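Local coordinates for envelope glycoprotein (Thogoto virus, PDB 5XEA) that probably attaches the virus to its receptor on the host cell and later drives fusion of the viral envelope with the host membrane, at residues F151-V156 with F195-E200; V202-F207 with A243-S248; K221-D226 with F230-S235. All blocks are in the same frame, centred on the assembly; numbering follows the deposited sequence.

Contact 1 (F151-V156 with F195-E200); sequences FNLQWV and FEIQRE
F151 and F195 illustrate how two aromatic side chains can bridge a wide gap between backbones. Their CA atoms lie 12.1 Å apart, yet the rings, arriving from opposite directions, leave only 3.3 Å between CZ of F151 and CZ of F195. The planes are nearly parallel, 9° apart, but strongly offset, with little ring overlap and 4.7 Å between the centroids of F151 and F195. Even so, CZ of F195 sits over one face of the F151 ring, and the close contacts gather at CZ and CE2 of the two rings. A first torsion near +60° in both residues (chi1 62° in F151 and 57° in F195) sends each ring out toward the other segment.

The aliphatic part of the contact is smaller. L153 and I197 reach past one another from facing strands until CD2 of L153 meets CD1 of I197 at 3.9 Å. With CG1 of I197 beside its backbone N and the chain extended beyond, the methyl CD1 is carried across to L153. No hydrogen bond joins the two segments, and the contact is purely apolar.

Around it, T35 of strand 24-35 is touched by both phenylalanine rings, while Y242 meets F151 edge-to-face. N152 shares backbone bonds with S163 of strand 159-165, and Q198 with T34 of strand 24-35. The apolar side chains pack the end of strand 133-156 against the start of strand 197-209 and the loop residue F195 just before it.

Contact 2 (V202-F207 with A243-S248); sequences VKISCF and ACYNFS. With NAG (2-acetamido-2-deoxy-beta-D-glucopyranose), chain F.
The terminal methyl of I204 is the point on which this contact turns, since both aromatic partners meet it there. CD1 of I204 comes within 3.4 Å of CE1 of Y245 and lies nearly as close to CD1 of the same ring. On F247 the nearest atom is CZ, 4.1 Å from CD1 of I204. The approach to each ring is oblique. I204 has CG1 beside its backbone N and anti to the carbonyl carbon (chi1 -76°), which lets CD1 lead toward the rings.

In the next shell, the hydroxyl of Y245 is hydrogen-bonded to OD2 of D226, fixing the far end of the ring that I204 touches. The backbone O of Y245 accepts a bond from NE1 of W155. Between its two aromatic neighbours, N246 points the other way and carries a glycan, its ND2 bonded covalently to C1 of the sugar NAG at 1.4 Å.

I204 and F247 have CA atoms 9.4 Å apart and no hydrogen bond links the segments, because strand 24-35 lies between them: I204 shares backbone bonds with Y28, and F247 packs on A30. The contact thus typifies next-but-one strands in an antiparallel sheet, whose side chains on one face close over the intervening strand, here with an N-linked glycan leaving from the other side of strand 243-247.

Contact 3 (K221-D226 with F230-S235); sequences KAFCQD and FFEVTS
C224 and F231 form the central hydrogen-bonded pair of an antiparallel hairpin whose strand axes pass 4.7 Å apart at 152°, with C224 N to F231 O a nearly straight bond of 2.8 Å and F231 N to C224 O a longer one of 3.1 Å. Further along, V233 N donates to A222 O, but A222 N and V233 O are linked through a water, which also donates to OE2 of E232.

Beside C224, CG of F231 stands between the backbone N and the carbonyl carbon (chi1 42°), swinging the ring across so that CE1 of F231 lies 3.6 Å from CB of C224. V233 borders that ring in its plane with CG2, which also touches SG of C224 at 3.7 Å. On the other face Q225 and F230 run side by side in the same direction, the amide tilted 36° from the ring and CD of Q225 3.4 Å from CE1 of F230. The Q225 amide is held by NE2 bonding to O of G227. K221 crosses to E232 in a weak salt bridge, NZ of K221 being 3.4 Å from OE2 of E232; E410 of the third subunit is the stronger partner of that amine.

On its inner side, away from the outermost strand 229-233, strand 221-226 pairs with strand 197-209, F223 sharing backbone bonds with F207. F231 meets the rings of F238, H240 and Y245, while F223, Q225 and F230 pack on E297, F294 and A291 of helix 282-327 in the second subunit.

How the contacts relate
Taken together, the contacts follow one six-stranded sheet from its junction with the larger sheet to the trimer interface. Contacts 1 and 2 share strand 197-209, have centres about 14 Å apart, and touch through W155 and through L153 CB, which lies 3.5 Å from C244 SG. Contacts 2 and 3 are closer, about 8 Å between centres, and are locked covalently by the disulfide from C206 SG to C224 SG, 2.0 Å. Contact 3 is nested within the chain loop that contact 2 closes. Contacts 1 and 3 do not touch, their nearest atoms being about 7 Å apart. The glycan on N246, in a segment of contact 2, also neighbours W155, in a segment of contact 1.

Contact 1 (F151-V156 with F195-E200)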
loop_
_atom_site.group_PDB
_atom_site.type_symbol
_atom_site.label_atom_id
_atom_site.label_comp_id
_atom_site.label_asym_id
_atom_site.label_seq_id
_atom_site.Cartn_x
_atom_site.Cartn_y
_atom_site.Cartn_z
ATOM N N PHE B 151 -9.989 5.731 14.137
ATOM C CA PHE B 151 -9.309 5.484 15.399
ATOM C C PHE B 151 -9.101 3.983 15.548
ATOM O O PHE B 151 -9.563 3.193 14.726
ATOM C CB PHE B 151 -10.108 6.062 16.578
ATOM C CG PHE B 151 -11.480 5.438 16.744
ATOM C CD1 PHE B 151 -11.659 4.329 17.554
ATOM C CD2 PHE B 151 -12.573 5.947 16.066
ATOM C CE1 PHE B 151 -12.921 3.741 17.695
ATOM C CE2 PHE B 151 -13.823 5.379 16.190
ATOM C CZ PHE B 151 -14.001 4.266 17.006
ATOM N N ASN B 152 -8.359 3.605 16.588
ATOM C CA ASN B 152 -8.222 2.223 17.011
ATOM C C ASN B 152 -8.843 2.054 18.391
ATOM O O ASN B 152 -9.059 3.030 19.117
ATOM C CB ASN B 152 -6.752 1.787 17.080
ATOM C CG ASN B 152 -6.132 1.578 15.707
ATOM O OD1 ASN B 152 -6.823 1.272 14.725
ATOM N ND2 ASN B 152 -4.816 1.731 15.638
ATOM N N LEU B 153 -9.130 0.803 18.746
ATOM C CA LEU B 153 -9.346 0.444 20.139
ATOM C C LEU B 153 -8.088 -0.224 20.668
ATOM O O LEU B 153 -7.267 -0.727 19.904
ATOM C CB LEU B 153 -10.552 -0.487 20.307
ATOM C CG LEU B 153 -11.964 0.054 20.061
ATOM C CD1 LEU B 153 -12.991 -1.046 20.400
ATOM C CD2 LEU B 153 -12.231 1.342 20.838
ATOM N N GLN B 154 -7.942 -0.232 21.987
ATOM C CA GLN B 154 -6.702 -0.716 22.573
ATOM C C GLN B 154 -6.939 -1.102 24.023
ATOM O O GLN B 154 -7.662 -0.411 24.748
ATOM C CB GLN B 154 -5.601 0.353 22.471
ATOM C CG GLN B 154 -4.261 -0.076 23.038
ATOM C CD GLN B 154 -3.138 0.900 22.698
ATOM O OE1 GLN B 154 -2.990 1.330 21.547
ATOM N NE2 GLN B 154 -2.339 1.256 23.701
ATOM N N TRP B 155 -6.317 -2.200 24.437
ATOM C CA TRP B 155 -6.348 -2.625 25.827
ATOM C C TRP B 155 -5.356 -1.797 26.624
ATOM O O TRP B 155 -4.163 -1.790 26.306
ATOM C CB TRP B 155 -5.987 -4.098 25.963
ATOM C CG TRP B 155 -7.034 -5.073 25.556
ATOM C CD1 TRP B 155 -7.055 -5.799 24.419
ATOM C CD2 TRP B 155 -8.178 -5.483 26.317
ATOM N NE1 TRP B 155 -8.150 -6.613 24.393
ATOM C CE2 TRP B 155 -8.858 -6.443 25.552
ATOM C CE3 TRP B 155 -8.697 -5.121 27.566
ATOM C CZ2 TRP B 155 -10.037 -7.063 25.994
ATOM C CZ3 TRP B 155 -9.868 -5.727 28.000
ATOM C CH2 TRP B 155 -10.524 -6.684 27.215
ATOM N N VAL B 156 -5.835 -1.128 27.672
ATOM C CA VAL B 156 -4.978 -0.409 28.614
ATOM C C VAL B 156 -5.326 -0.886 30.018
ATOM O O VAL B 156 -6.420 -0.595 30.519
ATOM C CB VAL B 156 -5.130 1.114 28.509
ATOM C CG1 VAL B 156 -4.197 1.797 29.496
ATOM C CG2 VAL B 156 -4.839 1.584 27.097
ATOM N N PHE B 195 -20.150 7.697 20.175
ATOM C CA PHE B 195 -20.397 6.267 20.062
ATOM C C PHE B 195 -20.114 5.637 21.415
ATOM O O PHE B 195 -19.517 6.256 22.299
ATOM C CB PHE B 195 -19.541 5.611 18.961
ATOM C CG PHE B 195 -18.039 5.805 19.132
ATOM C CD1 PHE B 195 -17.318 5.059 20.059
ATOM C CD2 PHE B 195 -17.348 6.713 18.326
ATOM C CE1 PHE B 195 -15.947 5.233 20.205
ATOM C CE2 PHE B 195 -15.977 6.893 18.463
ATOM C CZ PHE B 195 -15.275 6.156 19.403
ATOM N N GLU B 196 -20.528 4.386 21.558
ATOM C CA GLU B 196 -20.252 3.617 22.759
ATOM C C GLU B 196 -19.513 2.337 22.402
ATOM O O GLU B 196 -19.655 1.803 21.297
ATOM C CB GLU B 196 -21.537 3.289 23.515
ATOM C CG GLU B 196 -22.149 4.493 24.203
ATOM C CD GLU B 196 -23.662 4.466 24.173
ATOM O OE1 GLU B 196 -24.226 4.110 23.117
ATOM O OE2 GLU B 196 -24.284 4.793 25.207
ATOM N N ILE B 197 -18.697 1.873 23.339
ATOM C CA ILE B 197 -18.027 0.589 23.197
ATOM C C ILE B 197 -18.998 -0.490 23.659
ATOM O O ILE B 197 -19.519 -0.429 24.778
ATOM C CB ILE B 197 -16.715 0.551 23.994
ATOM C CG1 ILE B 197 -15.680 1.473 23.337
ATOM C CG2 ILE B 197 -16.189 -0.865 24.087
ATOM C CD1 ILE B 197 -14.382 1.577 24.104
ATOM N N GLN B 198 -19.254 -1.465 22.790
ATOM C CA GLN B 198 -20.222 -2.527 23.021
ATOM C C GLN B 198 -19.495 -3.846 23.222
ATOM O O GLN B 198 -18.553 -4.162 22.489
ATOM C CB GLN B 198 -21.187 -2.630 21.839
ATOM C CG GLN B 198 -21.624 -1.274 21.333
ATOM C CD GLN B 198 -22.547 -1.349 20.142
ATOM O OE1 GLN B 198 -22.149 -1.767 19.055
ATOM N NE2 GLN B 198 -23.792 -0.933 20.337
ATOM N N ARG B 199 -19.944 -4.611 24.215
ATOM C CA ARG B 199 -19.384 -5.907 24.578
ATOM C C ARG B 199 -20.256 -7.024 24.013
ATOM O O ARG B 199 -21.469 -6.864 23.860
ATOM C CB ARG B 199 -19.279 -6.016 26.102
ATOM C CG ARG B 199 -18.721 -7.312 26.640
ATOM C CD ARG B 199 -19.095 -7.480 28.105
ATOM N NE ARG B 199 -18.735 -8.799 28.611
ATOM C CZ ARG B 199 -17.809 -9.015 29.537
ATOM N NH1 ARG B 199 -17.150 -7.992 30.069
ATOM N NH2 ARG B 199 -17.545 -10.252 29.938
ATOM N N GLU B 200 -19.631 -8.161 23.699
ATOM C CA GLU B 200 -20.338 -9.229 23.004
ATOM C C GLU B 200 -19.526 -10.518 23.066
ATOM O O GLU B 200 -18.296 -10.491 22.942
ATOM C CB GLU B 200 -20.601 -8.833 21.547
ATOM C CG GLU B 200 -21.613 -9.685 20.820
ATOM C CD GLU B 200 -21.843 -9.199 19.399
ATOM O OE1 GLU B 200 -21.004 -8.419 18.900
ATOM O OE2 GLU B 200 -22.858 -9.586 18.780
#

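Contact 2 (V202-F207 with A243-S248)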
loop_
_atom_site.group_PDB
_atom_site.type_symbol
_atom_site.label_atom_id
_atom_site.label_comp_id
_atom_site.label_asym_id
_atom_site.label_seq_id
_atom_site.Cartn_x
_atom_site.Cartn_y
_atom_site.Cartn_z
ATOM N N VAL B 202 -18.569 -14.022 21.412
ATOM C CA VAL B 202 -18.512 -14.435 20.015
ATOM C C VAL B 202 -17.709 -15.718 19.884
ATOM O O VAL B 202 -16.916 -16.087 20.752
ATOM C CB VAL B 202 -17.890 -13.350 19.096
ATOM C CG1 VAL B 202 -18.730 -12.074 19.084
ATOM C CG2 VAL B 202 -16.465 -13.067 19.521
ATOM N N LYS B 203 -17.900 -16.372 18.749
ATOM C CA LYS B 203 -17.052 -17.465 18.303
ATOM C C LYS B 203 -16.323 -17.015 17.044
ATOM O O LYS B 203 -16.945 -16.494 16.111
ATOM C CB LYS B 203 -17.879 -18.721 18.020
ATOM C CG LYS B 203 -18.788 -19.131 19.160
ATOM C CD LYS B 203 -18.044 -19.971 20.175
ATOM C CE LYS B 203 -18.995 -20.485 21.236
ATOM N NZ LYS B 203 -20.250 -20.967 20.603
ATOM N N ILE B 204 -15.011 -17.211 17.016
ATOM C CA ILE B 204 -14.170 -16.694 15.947
ATOM C C ILE B 204 -13.428 -17.850 15.295
ATOM O O ILE B 204 -12.753 -18.627 15.980
ATOM C CB ILE B 204 -13.196 -15.631 16.481
ATOM C CG1 ILE B 204 -13.960 -14.338 16.701
ATOM C CG2 ILE B 204 -12.047 -15.411 15.525
ATOM C CD1 ILE B 204 -13.391 -13.515 17.789
ATOM N N SER B 205 -13.562 -17.965 13.977
ATOM C CA SER B 205 -12.819 -18.968 13.236
ATOM C C SER B 205 -11.362 -18.543 13.102
ATOM O O SER B 205 -11.061 -17.421 12.671
ATOM C CB SER B 205 -13.446 -19.191 11.861
ATOM O OG SER B 205 -13.531 -17.980 11.128
ATOM N N CYS B 206 -10.466 -19.431 13.512
ATOM C CA CYS B 206 -9.028 -19.256 13.391
ATOM C C CYS B 206 -8.425 -20.536 12.838
ATOM O O CYS B 206 -8.918 -21.637 13.107
ATOM C CB CYS B 206 -8.366 -18.949 14.743
ATOM S SG CYS B 206 -9.004 -17.512 15.614
ATOM N N PHE B 207 -7.354 -20.390 12.064
ATOM C CA PHE B 207 -6.506 -21.513 11.697
ATOM C C PHE B 207 -5.266 -21.462 12.576
ATOM O O PHE B 207 -4.580 -20.434 12.629
ATOM C CB PHE B 207 -6.155 -21.475 10.214
ATOM C CG PHE B 207 -7.319 -21.821 9.331
ATOM C CD1 PHE B 207 -7.757 -23.150 9.214
ATOM C CD2 PHE B 207 -7.999 -20.836 8.654
ATOM C CE1 PHE B 207 -8.839 -23.471 8.418
ATOM C CE2 PHE B 207 -9.081 -21.148 7.854
ATOM C CZ PHE B 207 -9.508 -22.485 7.738
ATOM N N ALA B 243 -11.600 -3.106 16.883
ATOM C CA ALA B 243 -12.106 -4.187 17.724
ATOM C C ALA B 243 -11.034 -4.649 18.698
ATOM O O ALA B 243 -9.853 -4.747 18.338
ATOM C CB ALA B 243 -12.572 -5.381 16.883
ATOM N N CYS B 244 -11.439 -4.918 19.936
ATOM C CA CYS B 244 -10.584 -5.604 20.891
ATOM C C CYS B 244 -11.200 -6.948 21.251
ATOM O O CYS B 244 -12.423 -7.104 21.275
ATOM C CB CYS B 244 -10.358 -4.791 22.156
ATOM S SG CYS B 244 -9.257 -3.367 21.893
ATOM N N TYR B 245 -10.335 -7.913 21.534
ATOM C CA TYR B 245 -10.743 -9.273 21.839
ATOM C C TYR B 245 -10.107 -9.713 23.146
ATOM O O TYR B 245 -8.992 -9.303 23.489
ATOM C CB TYR B 245 -10.353 -10.254 20.722
ATOM C CG TYR B 245 -10.979 -9.935 19.390
ATOM C CD1 TYR B 245 -12.176 -10.515 19.005
ATOM C CD2 TYR B 245 -10.372 -9.039 18.515
ATOM C CE1 TYR B 245 -12.752 -10.216 17.784
ATOM C CE2 TYR B 245 -10.943 -8.739 17.291
ATOM C CZ TYR B 245 -12.128 -9.330 16.935
ATOM O OH TYR B 245 -12.696 -9.031 15.726
ATOM N N ASN B 246 -10.846 -10.539 23.884
ATOM C CA ASN B 246 -10.323 -11.244 25.050
ATOM C C ASN B 246 -10.673 -12.716 24.840
ATOM O O ASN B 246 -11.829 -13.118 25.014
ATOM C CB ASN B 246 -10.898 -10.699 26.351
ATOM C CG ASN B 246 -10.270 -11.334 27.570
ATOM O OD1 ASN B 246 -9.083 -11.651 27.577
ATOM N ND2 ASN B 246 -11.067 -11.525 28.610
ATOM N N PHE B 247 -9.681 -13.495 24.414
ATOM C CA PHE B 247 -9.843 -14.918 24.155
ATOM C C PHE B 247 -9.641 -15.688 25.452
ATOM O O PHE B 247 -8.698 -15.409 26.204
ATOM C CB PHE B 247 -8.830 -15.405 23.114
ATOM C CG PHE B 247 -9.098 -14.923 21.720
ATOM C CD1 PHE B 247 -9.792 -15.714 20.819
ATOM C CD2 PHE B 247 -8.640 -13.685 21.300
ATOM C CE1 PHE B 247 -10.034 -15.278 19.534
ATOM C CE2 PHE B 247 -8.879 -13.247 20.014
ATOM C CZ PHE B 247 -9.583 -14.045 19.130
ATOM N N SER B 248 -10.518 -16.656 25.707
ATOM C CA SER B 248 -10.290 -17.585 26.808
ATOM C C SER B 248 -8.948 -18.271 26.613
ATOM O O SER B 248 -8.689 -18.853 25.553
ATOM C CB SER B 248 -11.415 -18.616 26.880
ATOM O OG SER B 248 -11.324 -19.372 28.073
HETATM C C1 NAG F . -10.589 -12.130 29.824
HETATM C C2 NAG F . -10.739 -11.189 31.019
HETATM C C3 NAG F . -10.340 -11.898 32.307
HETATM C C4 NAG F . -11.110 -13.205 32.463
HETATM C C5 NAG F . -10.945 -14.060 31.209
HETATM C C6 NAG F . -11.798 -15.306 31.231
HETATM C C7 NAG F . -10.442 -8.754 31.029
HETATM C C8 NAG F . -9.479 -7.624 30.828
HETATM N N2 NAG F . -9.948 -9.982 30.846
HETATM O O3 NAG F . -10.596 -11.009 33.389
HETATM O O4 NAG F . -10.626 -13.958 33.569
HETATM O O5 NAG F . -11.343 -13.314 30.052
HETATM O O6 NAG F . -13.167 -14.996 31.007
HETATM O O7 NAG F . -11.614 -8.564 31.337
#

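Contact 3 (K221-D226 with F230-S235)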
loop_
_atom_site.group_PDB
_atom_site.type_symbol
_atom_site.label_atom_id
_atom_site.label_comp_id
_atom_site.label_asym_id
_atom_site.label_seq_id
_atom_site.Cartn_x
_atom_site.Cartn_y
_atom_site.Cartn_z
ATOM N N LYS B 221 1.206 -20.343 15.812
ATOM C CA LYS B 221 0.683 -19.179 15.104
ATOM C C LYS B 221 -0.802 -19.370 14.833
ATOM O O LYS B 221 -1.234 -20.451 14.413
ATOM C CB LYS B 221 1.420 -18.924 13.789
ATOM C CG LYS B 221 2.747 -18.197 13.960
ATOM C CD LYS B 221 2.874 -17.035 12.985
ATOM C CE LYS B 221 4.206 -16.307 13.156
ATOM N NZ LYS B 221 4.235 -14.983 12.442
ATOM N N ALA B 222 -1.585 -18.321 15.072
ATOM C CA ALA B 222 -3.027 -18.385 14.878
ATOM C C ALA B 222 -3.475 -17.214 14.021
ATOM O O ALA B 222 -3.183 -16.054 14.340
ATOM C CB ALA B 222 -3.774 -18.390 16.218
ATOM N N PHE B 223 -4.185 -17.524 12.939
ATOM C CA PHE B 223 -4.674 -16.537 11.988
ATOM C C PHE B 223 -6.189 -16.596 11.991
ATOM O O PHE B 223 -6.770 -17.655 11.723
ATOM C CB PHE B 223 -4.137 -16.813 10.581
ATOM C CG PHE B 223 -2.652 -17.029 10.531
ATOM C CD1 PHE B 223 -2.114 -18.278 10.797
ATOM C CD2 PHE B 223 -1.793 -15.979 10.224
ATOM C CE1 PHE B 223 -0.749 -18.483 10.747
ATOM C CE2 PHE B 223 -0.422 -16.176 10.171
ATOM C CZ PHE B 223 0.100 -17.431 10.434
ATOM N N CYS B 224 -6.830 -15.475 12.278
ATOM C CA CYS B 224 -8.273 -15.475 12.448
ATOM C C CYS B 224 -8.937 -14.534 11.465
ATOM O O CYS B 224 -8.329 -13.583 10.955
ATOM C CB CYS B 224 -8.666 -15.077 13.870
ATOM S SG CYS B 224 -7.752 -15.973 15.117
ATOM N N GLN B 225 -10.212 -14.807 11.228
ATOM C CA GLN B 225 -11.088 -13.927 10.479
ATOM C C GLN B 225 -12.264 -13.567 11.371
ATOM O O GLN B 225 -12.768 -14.410 12.110
ATOM C CB GLN B 225 -11.589 -14.586 9.187
ATOM C CG GLN B 225 -12.808 -13.908 8.585
ATOM C CD GLN B 225 -13.249 -14.515 7.254
ATOM O OE1 GLN B 225 -12.858 -15.628 6.892
ATOM N NE2 GLN B 225 -14.080 -13.779 6.522
ATOM N N ASP B 226 -12.679 -12.308 11.328
ATOM C CA ASP B 226 -13.921 -11.890 11.974
ATOM C C ASP B 226 -14.575 -10.879 11.032
ATOM O O ASP B 226 -14.236 -9.684 11.055
ATOM C CB ASP B 226 -13.657 -11.306 13.358
ATOM C CG ASP B 226 -14.929 -10.892 14.060
ATOM O OD1 ASP B 226 -15.995 -11.394 13.663
ATOM O OD2 ASP B 226 -14.865 -10.079 15.005
ATOM N N PHE B 230 -9.040 -9.430 9.404
ATOM C CA PHE B 230 -8.181 -10.599 9.530
ATOM C C PHE B 230 -6.976 -10.200 10.356
ATOM O O PHE B 230 -6.423 -9.109 10.173
ATOM C CB PHE B 230 -7.729 -11.148 8.162
ATOM C CG PHE B 230 -8.867 -11.472 7.225
ATOM C CD1 PHE B 230 -9.282 -12.785 7.033
ATOM C CD2 PHE B 230 -9.534 -10.460 6.544
ATOM C CE1 PHE B 230 -10.331 -13.069 6.172
ATOM C CE2 PHE B 230 -10.581 -10.736 5.687
ATOM C CZ PHE B 230 -10.978 -12.060 5.496
ATOM N N PHE B 231 -6.569 -11.076 11.261
ATOM C CA PHE B 231 -5.476 -10.724 12.144
ATOM C C PHE B 231 -4.811 -11.989 12.636
ATOM O O PHE B 231 -5.428 -13.061 12.678
ATOM C CB PHE B 231 -5.972 -9.861 13.319
ATOM C CG PHE B 231 -7.279 -10.330 13.903
ATOM C CD1 PHE B 231 -7.309 -11.345 14.845
ATOM C CD2 PHE B 231 -8.478 -9.764 13.493
ATOM C CE1 PHE B 231 -8.515 -11.801 15.365
ATOM C CE2 PHE B 231 -9.684 -10.205 14.017
ATOM C CZ PHE B 231 -9.700 -11.228 14.951
ATOM N N GLU B 232 -3.544 -11.867 12.984
ATOM C CA GLU B 232 -2.851 -12.938 13.685
ATOM C C GLU B 232 -2.994 -12.697 15.179
ATOM O O GLU B 232 -2.640 -11.621 15.667
ATOM C CB GLU B 232 -1.379 -12.980 13.285
ATOM C CG GLU B 232 -0.579 -13.988 14.083
ATOM C CD GLU B 232 0.918 -13.871 13.859
ATOM O OE1 GLU B 232 1.340 -13.117 12.951
ATOM O OE2 GLU B 232 1.671 -14.537 14.605
ATOM N N VAL B 233 -3.511 -13.679 15.908
ATOM C CA VAL B 233 -3.649 -13.531 17.352
ATOM C C VAL B 233 -2.300 -13.808 18.005
ATOM O O VAL B 233 -1.767 -14.918 17.921
ATOM C CB VAL B 233 -4.749 -14.445 17.903
ATOM C CG1 VAL B 233 -4.568 -14.669 19.405
ATOM C CG2 VAL B 233 -6.100 -13.811 17.628
ATOM N N THR B 234 -1.737 -12.788 18.641
ATOM C CA THR B 234 -0.418 -12.868 19.253
ATOM C C THR B 234 -0.469 -13.014 20.766
ATOM O O THR B 234 0.540 -13.385 21.375
ATOM C CB THR B 234 0.386 -11.613 18.916
ATOM O OG1 THR B 234 -0.366 -10.466 19.326
ATOM C CG2 THR B 234 0.634 -11.532 17.419
ATOM N N SER B 235 -1.602 -12.691 21.377
ATOM C CA SER B 235 -1.814 -12.881 22.801
ATOM C C SER B 235 -3.302 -13.091 23.009
ATOM O O SER B 235 -4.109 -12.906 22.095
ATOM C CB SER B 235 -1.312 -11.692 23.623
ATOM O OG SER B 235 -2.234 -10.619 23.565
HETATM O O HOH W 1 -0.177 -16.305 16.466
#